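Local coordinates for DUF72 domain-containing protein (Thermotoga maritima, PDB 1VPQ), which is of unknown function but folds as a TIM barrel that, in the crystal, carries a sulfate ion at the carboxyl-terminal end of its parallel strands, at residues 82-87 with 122-127; 151-156 with 174-179. All coordinates share one frame; numbering follows the deposited sequence.

Contact 1: 82-87 with 122-127. With SO4 (sulfate ion), chain B.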
ATOM      1  N   THR A  82      -4.481   2.904   5.361  1.00 32.17           N
ATOM      2  CA  THR A  82      -4.904   2.785   3.970  1.00 31.76           C
ATOM      3  C   THR A  82      -5.402   1.363   3.755  1.00 31.78           C
ATOM      4  O   THR A  82      -5.027   0.445   4.495  1.00 31.79           O
ATOM      5  CB  THR A  82      -3.757   3.054   2.996  1.00 31.87           C
ATOM      6  OG1 THR A  82      -2.717   2.091   3.204  1.00 31.07           O
ATOM      7  CG2 THR A  82      -3.202   4.459   3.186  1.00 31.39           C
ATOM      8  N   VAL A  83      -6.251   1.175   2.750  1.00 31.58           N
ATOM      9  CA  VAL A  83      -6.934  -0.108   2.564  1.00 31.65           C
ATOM     10  C   VAL A  83      -6.916  -0.541   1.105  1.00 31.42           C
ATOM     11  O   VAL A  83      -7.123   0.273   0.211  1.00 31.10           O
ATOM     12  CB  VAL A  83      -8.419  -0.051   3.036  1.00 31.71           C
ATOM     13  CG1 VAL A  83      -8.984  -1.454   3.238  1.00 31.71           C
ATOM     14  CG2 VAL A  83      -8.532   0.700   4.320  1.00 32.07           C
ATOM     15  N   LYS A  84      -6.687  -1.834   0.878  1.00 31.16           N
ATOM     16  CA  LYS A  84      -6.811  -2.408  -0.458  1.00 31.04           C
ATOM     17  C   LYS A  84      -8.285  -2.615  -0.824  1.00 30.84           C
ATOM     18  O   LYS A  84      -9.081  -3.066   0.009  1.00 30.92           O
ATOM     19  CB  LYS A  84      -6.058  -3.740  -0.557  1.00 31.09           C
ATOM     20  CG  LYS A  84      -4.573  -3.599  -0.809  1.00 31.01           C
ATOM     21  CD  LYS A  84      -3.969  -4.922  -1.246  1.00 32.14           C
ATOM     22  CE  LYS A  84      -2.547  -4.754  -1.763  1.00 32.78           C
ATOM     23  NZ  LYS A  84      -2.008  -6.029  -2.331  1.00 33.37           N
ATOM     24  N   THR A  85      -8.635  -2.293  -2.071  1.00 30.49           N
ATOM     25  CA  THR A  85      -9.955  -2.612  -2.628  1.00 30.19           C
ATOM     26  C   THR A  85     -10.138  -4.127  -2.609  1.00 29.99           C
ATOM     27  O   THR A  85      -9.155  -4.868  -2.488  1.00 29.21           O
ATOM     28  CB  THR A  85     -10.121  -2.151  -4.107  1.00 30.22           C
ATOM     29  OG1 THR A  85      -9.199  -2.865  -4.943  1.00 30.22           O
ATOM     30  CG2 THR A  85      -9.915  -0.644  -4.263  1.00 30.11           C
ATOM     31  N   PRO A  86     -11.394  -4.601  -2.757  1.00 30.01           N
ATOM     32  CA  PRO A  86     -11.583  -6.052  -2.849  1.00 29.80           C
ATOM     33  C   PRO A  86     -10.805  -6.641  -4.028  1.00 29.79           C
ATOM     34  O   PRO A  86     -10.501  -5.925  -4.991  1.00 29.98           O
ATOM     35  CB  PRO A  86     -13.096  -6.207  -3.050  1.00 29.81           C
ATOM     36  CG  PRO A  86     -13.688  -4.930  -2.562  1.00 29.75           C
ATOM     37  CD  PRO A  86     -12.671  -3.873  -2.855  1.00 29.88           C
ATOM     38  N   GLY A  87     -10.470  -7.922  -3.922  1.00 29.72           N
ATOM     39  CA  GLY A  87      -9.694  -8.629  -4.940  1.00 29.70           C
ATOM     40  C   GLY A  87     -10.370  -8.746  -6.293  1.00 29.43           C
ATOM     41  O   GLY A  87      -9.697  -8.785  -7.315  1.00 29.79           O
ATOM     42  N   MET A 122      -6.542   6.744   2.427  1.00 32.88           N
ATOM     43  CA  MET A 122      -6.436   6.371   1.012  1.00 32.65           C
ATOM     44  C   MET A 122      -6.881   4.929   0.772  1.00 32.05           C
ATOM     45  O   MET A 122      -6.681   4.058   1.621  1.00 31.58           O
ATOM     46  CB  MET A 122      -4.985   6.544   0.543  1.00 33.00           C
ATOM     47  CG  MET A 122      -4.717   6.353  -0.952  1.00 33.81           C
ATOM     48  SD  MET A 122      -5.119   7.764  -1.989  1.00 36.01           S
ATOM     49  CE  MET A 122      -4.177   9.115  -1.291  1.00 35.08           C
ATOM     50  N   THR A 123      -7.494   4.695  -0.390  1.00 31.58           N
ATOM     51  CA  THR A 123      -7.827   3.342  -0.841  1.00 31.17           C
ATOM     52  C   THR A 123      -6.896   2.946  -1.983  1.00 30.54           C
ATOM     53  O   THR A 123      -6.634   3.737  -2.880  1.00 30.41           O
ATOM     54  CB  THR A 123      -9.307   3.226  -1.263  1.00 31.24           C
ATOM     55  OG1 THR A 123     -10.132   3.441  -0.115  1.00 30.84           O
ATOM     56  CG2 THR A 123      -9.625   1.841  -1.830  1.00 31.31           C
ATOM     57  N   LEU A 124      -6.388   1.719  -1.929  1.00 30.15           N
ATOM     58  CA  LEU A 124      -5.385   1.248  -2.880  1.00 29.72           C
ATOM     59  C   LEU A 124      -5.957   0.201  -3.817  1.00 29.68           C
ATOM     60  O   LEU A 124      -6.505  -0.817  -3.369  1.00 29.45           O
ATOM     61  CB  LEU A 124      -4.184   0.654  -2.142  1.00 29.74           C
ATOM     62  CG  LEU A 124      -3.076   0.037  -3.002  1.00 29.75           C
ATOM     63  CD1 LEU A 124      -2.311   1.104  -3.789  1.00 30.10           C
ATOM     64  CD2 LEU A 124      -2.122  -0.776  -2.148  1.00 30.28           C
ATOM     65  N   ALA A 125      -5.811   0.451  -5.115  1.00 29.26           N
ATOM     66  CA  ALA A 125      -6.117  -0.541  -6.135  1.00 29.41           C
ATOM     67  C   ALA A 125      -4.817  -0.986  -6.778  1.00 29.24           C
ATOM     68  O   ALA A 125      -4.246  -0.265  -7.605  1.00 29.04           O
ATOM     69  CB  ALA A 125      -7.069   0.045  -7.180  1.00 29.70           C
ATOM     70  N   GLN A 126      -4.344  -2.166  -6.380  1.00 29.30           N
ATOM     71  CA  GLN A 126      -3.095  -2.732  -6.901  1.00 29.42           C
ATOM     72  C   GLN A 126      -3.398  -3.870  -7.872  1.00 29.30           C
ATOM     73  O   GLN A 126      -4.009  -4.868  -7.503  1.00 29.10           O
ATOM     74  CB  GLN A 126      -2.187  -3.201  -5.752  1.00 29.75           C
ATOM     75  CG  GLN A 126      -0.982  -4.059  -6.155  1.00 29.77           C
ATOM     76  CD  GLN A 126      -1.264  -5.558  -6.082  1.00 30.73           C
ATOM     77  OE1 GLN A 126      -1.661  -6.073  -5.033  1.00 33.85           O
ATOM     78  NE2 GLN A 126      -1.059  -6.266  -7.197  1.00 29.11           N
ATOM     79  N   PHE A 127      -2.934  -3.710  -9.108  1.00 29.34           N
ATOM     80  CA  PHE A 127      -3.256  -4.619 -10.195  1.00 29.11           C
ATOM     81  C   PHE A 127      -2.132  -5.600 -10.469  1.00 29.25           C
ATOM     82  O   PHE A 127      -0.964  -5.252 -10.344  1.00 29.35           O
ATOM     83  CB  PHE A 127      -3.566  -3.806 -11.444  1.00 29.02           C
ATOM     84  CG  PHE A 127      -4.852  -3.052 -11.344  1.00 28.91           C
ATOM     85  CD1 PHE A 127      -4.887  -1.797 -10.762  1.00 29.83           C
ATOM     86  CD2 PHE A 127      -6.038  -3.617 -11.803  1.00 28.64           C
ATOM     87  CE1 PHE A 127      -6.077  -1.108 -10.646  1.00 29.81           C
ATOM     88  CE2 PHE A 127      -7.228  -2.936 -11.698  1.00 28.88           C
ATOM     89  CZ  PHE A 127      -7.254  -1.680 -11.122  1.00 29.57           C
TER
HETATM   90  S   SO4 B 262       1.435  -6.634  -3.386  1.00 49.31           S
HETATM   91  O1  SO4 B 262       1.497  -5.646  -4.459  1.00 50.28           O
HETATM   92  O2  SO4 B 262       0.762  -7.843  -3.848  1.00 50.49           O
HETATM   93  O3  SO4 B 262       2.797  -6.959  -2.990  1.00 49.70           O
HETATM   94  O4  SO4 B 262       0.672  -6.086  -2.270  1.00 49.48           O

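Contact 2: 151-156 with 174-179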
ATOM      1  N   GLU A 151     -10.745   9.216  -1.821  1.00 28.13           N
ATOM      2  CA  GLU A 151      -9.334   9.206  -2.186  1.00 28.01           C
ATOM      3  C   GLU A 151      -8.900   7.828  -2.696  1.00 27.78           C
ATOM      4  O   GLU A 151      -8.957   6.848  -1.964  1.00 27.26           O
ATOM      5  CB  GLU A 151      -8.462   9.651  -1.006  1.00 28.03           C
ATOM      6  CG  GLU A 151      -8.461  11.158  -0.750  1.00 28.01           C
ATOM      7  CD  GLU A 151      -7.663  11.960  -1.771  1.00 28.55           C
ATOM      8  OE1 GLU A 151      -7.048  11.354  -2.671  1.00 29.50           O
ATOM      9  OE2 GLU A 151      -7.656  13.210  -1.679  1.00 28.22           O
ATOM     10  N   LEU A 152      -8.466   7.797  -3.958  1.00 28.01           N
ATOM     11  CA  LEU A 152      -8.047   6.579  -4.647  1.00 28.41           C
ATOM     12  C   LEU A 152      -6.606   6.666  -5.163  1.00 28.68           C
ATOM     13  O   LEU A 152      -6.164   7.718  -5.633  1.00 28.36           O
ATOM     14  CB  LEU A 152      -8.988   6.307  -5.830  1.00 28.44           C
ATOM     15  CG  LEU A 152      -8.861   4.944  -6.519  1.00 28.27           C
ATOM     16  CD1 LEU A 152      -9.254   3.811  -5.585  1.00 27.99           C
ATOM     17  CD2 LEU A 152      -9.693   4.895  -7.782  1.00 28.34           C
ATOM     18  N   ALA A 153      -5.892   5.544  -5.053  1.00 29.07           N
ATOM     19  CA  ALA A 153      -4.541   5.381  -5.589  1.00 29.54           C
ATOM     20  C   ALA A 153      -4.426   4.070  -6.344  1.00 30.19           C
ATOM     21  O   ALA A 153      -5.037   3.061  -5.961  1.00 29.83           O
ATOM     22  CB  ALA A 153      -3.490   5.431  -4.479  1.00 29.50           C
ATOM     23  N   VAL A 154      -3.642   4.096  -7.425  1.00 30.97           N
ATOM     24  CA  VAL A 154      -3.466   2.923  -8.290  1.00 31.38           C
ATOM     25  C   VAL A 154      -1.984   2.562  -8.495  1.00 31.81           C
ATOM     26  O   VAL A 154      -1.137   3.436  -8.731  1.00 31.11           O
ATOM     27  CB  VAL A 154      -4.180   3.112  -9.677  1.00 31.50           C
ATOM     28  CG1 VAL A 154      -3.750   2.027 -10.675  1.00 31.37           C
ATOM     29  CG2 VAL A 154      -5.710   3.088  -9.518  1.00 30.45           C
ATOM     30  N   GLU A 155      -1.719   1.256  -8.418  1.00 32.25           N
ATOM     31  CA  GLU A 155      -0.416   0.659  -8.676  1.00 32.76           C
ATOM     32  C   GLU A 155      -0.508  -0.383  -9.805  1.00 32.85           C
ATOM     33  O   GLU A 155      -1.373  -1.268  -9.775  1.00 33.16           O
ATOM     34  CB  GLU A 155       0.079  -0.055  -7.407  1.00 33.04           C
ATOM     35  CG  GLU A 155       1.504  -0.588  -7.492  1.00 33.53           C
ATOM     36  CD  GLU A 155       1.858  -1.547  -6.361  1.00 34.69           C
ATOM     37  OE1 GLU A 155       1.382  -1.333  -5.233  1.00 35.38           O
ATOM     38  OE2 GLU A 155       2.617  -2.515  -6.592  1.00 35.12           O
ATOM     39  N   PHE A 156       0.420  -0.304 -10.756  1.00 32.84           N
ATOM     40  CA  PHE A 156       0.554  -1.293 -11.831  1.00 32.54           C
ATOM     41  C   PHE A 156       1.777  -2.179 -11.627  1.00 32.42           C
ATOM     42  O   PHE A 156       2.788  -1.741 -11.075  1.00 32.40           O
ATOM     43  CB  PHE A 156       0.689  -0.607 -13.185  1.00 32.87           C
ATOM     44  CG  PHE A 156      -0.261   0.523 -13.391  1.00 32.01           C
ATOM     45  CD1 PHE A 156      -1.576   0.281 -13.766  1.00 32.78           C
ATOM     46  CD2 PHE A 156       0.161   1.837 -13.228  1.00 33.60           C
ATOM     47  CE1 PHE A 156      -2.470   1.345 -13.967  1.00 33.28           C
ATOM     48  CE2 PHE A 156      -0.718   2.906 -13.429  1.00 32.62           C
ATOM     49  CZ  PHE A 156      -2.034   2.658 -13.802  1.00 32.22           C
ATOM     50  N   GLY A 174      -7.919  12.387 -11.166  1.00 29.78           N
ATOM     51  CA  GLY A 174      -7.547  12.576  -9.758  1.00 29.94           C
ATOM     52  C   GLY A 174      -7.236  11.285  -9.013  1.00 30.34           C
ATOM     53  O   GLY A 174      -7.625  11.110  -7.852  1.00 30.26           O
ATOM     54  N   ILE A 175      -6.541  10.376  -9.684  1.00 30.70           N
ATOM     55  CA  ILE A 175      -6.078   9.137  -9.058  1.00 30.90           C
ATOM     56  C   ILE A 175      -4.611   9.287  -8.680  1.00 31.09           C
ATOM     57  O   ILE A 175      -3.780   9.645  -9.507  1.00 30.93           O
ATOM     58  CB  ILE A 175      -6.254   7.927  -9.979  1.00 30.93           C
ATOM     59  CG1 ILE A 175      -7.736   7.747 -10.337  1.00 31.45           C
ATOM     60  CG2 ILE A 175      -5.709   6.661  -9.304  1.00 30.97           C
ATOM     61  CD1 ILE A 175      -7.994   6.843 -11.533  1.00 32.17           C
ATOM     62  N   THR A 176      -4.309   9.021  -7.414  1.00 31.46           N
ATOM     63  CA  THR A 176      -2.953   9.116  -6.901  1.00 31.54           C
ATOM     64  C   THR A 176      -2.109   7.942  -7.431  1.00 32.17           C
ATOM     65  O   THR A 176      -2.517   6.777  -7.376  1.00 31.63           O
ATOM     66  CB  THR A 176      -2.961   9.156  -5.352  1.00 31.61           C
ATOM     67  OG1 THR A 176      -3.596  10.368  -4.908  1.00 29.78           O
ATOM     68  CG2 THR A 176      -1.549   9.072  -4.772  1.00 31.49           C
ATOM     69  N   PHE A 177      -0.937   8.278  -7.960  1.00 32.78           N
ATOM     70  CA  PHE A 177      -0.015   7.301  -8.522  1.00 33.30           C
ATOM     71  C   PHE A 177       0.829   6.630  -7.429  1.00 33.47           C
ATOM     72  O   PHE A 177       1.478   7.308  -6.625  1.00 33.75           O
ATOM     73  CB  PHE A 177       0.899   7.975  -9.556  1.00 33.35           C
ATOM     74  CG  PHE A 177       1.960   7.066 -10.090  1.00 34.13           C
ATOM     75  CD1 PHE A 177       1.627   6.009 -10.929  1.00 34.79           C
ATOM     76  CD2 PHE A 177       3.287   7.243  -9.735  1.00 35.01           C
ATOM     77  CE1 PHE A 177       2.597   5.161 -11.415  1.00 35.00           C
ATOM     78  CE2 PHE A 177       4.260   6.398 -10.213  1.00 35.41           C
ATOM     79  CZ  PHE A 177       3.918   5.352 -11.046  1.00 35.63           C
ATOM     80  N   VAL A 178       0.810   5.296  -7.400  1.00 33.52           N
ATOM     81  CA  VAL A 178       1.640   4.536  -6.474  1.00 33.23           C
ATOM     82  C   VAL A 178       3.053   4.384  -7.022  1.00 33.11           C
ATOM     83  O   VAL A 178       3.283   3.661  -7.992  1.00 33.38           O
ATOM     84  CB  VAL A 178       1.051   3.154  -6.196  1.00 33.23           C
ATOM     85  CG1 VAL A 178       1.986   2.334  -5.303  1.00 33.23           C
ATOM     86  CG2 VAL A 178      -0.300   3.303  -5.525  1.00 33.48           C
ATOM     87  N   VAL A 179       3.997   5.076  -6.394  1.00 33.00           N
ATOM     88  CA  VAL A 179       5.408   4.970  -6.764  1.00 32.67           C
ATOM     89  C   VAL A 179       5.940   3.678  -6.151  1.00 32.30           C
ATOM     90  O   VAL A 179       5.941   3.520  -4.935  1.00 32.01           O
ATOM     91  CB  VAL A 179       6.246   6.156  -6.252  1.00 32.58           C
ATOM     92  CG1 VAL A 179       7.716   5.980  -6.648  1.00 32.57           C
ATOM     93  CG2 VAL A 179       5.693   7.484  -6.772  1.00 32.35           C
TER
HETATM   94  O   HOH W   1      -9.057  10.003  -5.386  1.00 16.32           O
HETATM   95  O   HOH W   2       2.453   2.170 -10.186  1.00 30.01           O

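Contact 1: 82-87 with 122-127
Lys84 and Gln126 meet across two neighbouring parallel strands, 80-84 and 120-126, of a TIM barrel, at the end of the strands where binding sites of this fold commonly lie. The strand axes come within 4.5 Å and are turned by 31°, in keeping with the twist of a barrel wall. Val83 provides the backbone join with both its polar groups, giving its N-H to Met122 O and receiving Leu124 N on its own O; Thr85 N then binds Leu124 O (2.9 Å). On the face carrying Lys84 and Leu124, the lysine leaves with CG beside its backbone N (chi1 -82°) and stays extended, running alongside Leu124 in the same direction, with Lys84 CG 4.0 Å from Leu124 CD2. This alignment delivers the ammonium to the amide of Gln126, whose chain bends at its second torsion: Lys84 NZ to Gln126 OE1 is 2.7 Å, in the carbonyl plane of the amide. Lys84 NZ also donates to sulfate O4 at 2.7 Å, so two acceptors, the amide oxygen and the sulfate, share the ammonium. Arg157, Arg203 and Tyr220 also bond the anion, which probably came from the crystallisation liquor but may mark a pocket for a negatively charged ligand. Past the end of strand 80-84, the methyl of Thr85 meets that of Thr123; the two side chains cross at about a right angle and their CG2 atoms lie 3.5 Å apart, closer than usual, while Thr123 OG1 bonds Tyr148. Back at the anion, the Gln126 amide presents a flat face as well as its oxygen: sulfate O1 stands over that face, 3.2 Å from Gln126 CD.

Contact 2: 151-156 with 174-179
A beta-alpha-beta crossover, strand 152-155 through helix 164-173 to strand 176-181, sets its two strands side by side in the barrel, with Val154 bonded to both Thr176 and Val178. The strand axes approach to 4.7 Å at an angle of 40°. Three backbone bonds fix the parallel register: Thr176 N to Leu152 O, Val154 N to Thr176 O (2.9 Å), and Val178 N to Val154 O (3.0 Å). The second meets its oxygen nearly head-on, with a C=O...N angle of 175°, whereas the third arrives from above the carbonyl plane. Outside the barrel wall, Val154 CG2 abuts Ile175 CG2 at 3.6 Å, and Ile175 packs onward against Phe169 and Leu170 of the connecting helix. Phe156 and Phe177 meet more loosely, edge to edge, with Phe156 CE2 4.5 Å from Phe177 CE1. Toward the barrel interior, Val178 lodges CG2 against Ala153 CB (4.0 Å) and turns CG1 to the aliphatic part of Glu155. That glutamate is extended, with CG opposite its backbone N (chi1 -173°), and Glu155 CG lies 3.7 Å from Val178 CG1. Its carboxylate is thereby carried to Arg203, a salt-bridge partner of OE1, and to His205, which bonds OE2. Replacing Glu155 by an alanine removes the carboxylate and would probably leave Arg203 and His205 without their common partner and a gap beside Val178 CG1. Water continues the join at both ends: one links Leu152 N with Gly174 O, and a second accepts from Phe156 N at 3.3 Å and donates to Val178 O. The chemistry thus implies a division of labour within Glu155: methylenes pack against the neighbouring strand, while the carboxylate oxygens reach Arg203, which also binds the sulfate, and His205.

How the contacts relate
Both contacts are mostly buried, though Lys84 is partly exposed in contact 1 and Gly174 exposed in contact 2; their centres lie about 9 Å apart. Strands 120-126 and 152-155 are neighbours, so contact 2 continues the barrel wall from contact 1: Ala125 N lies 2.9 Å from Ala153 O, a probable hydrogen bond, and Leu124 CD1 packs on Val178 CG2 at 3.4 Å over the intervening strand 152-155. The polar chemistry differs in sign. Contact 1 brings a lysine directly to the sulfate, whereas contact 2 supplies a carboxylate that holds Arg203, one of the anion's other ligands. Both join successive strands: contact 2 over one helix, contact 1 over a longer connection with several helices.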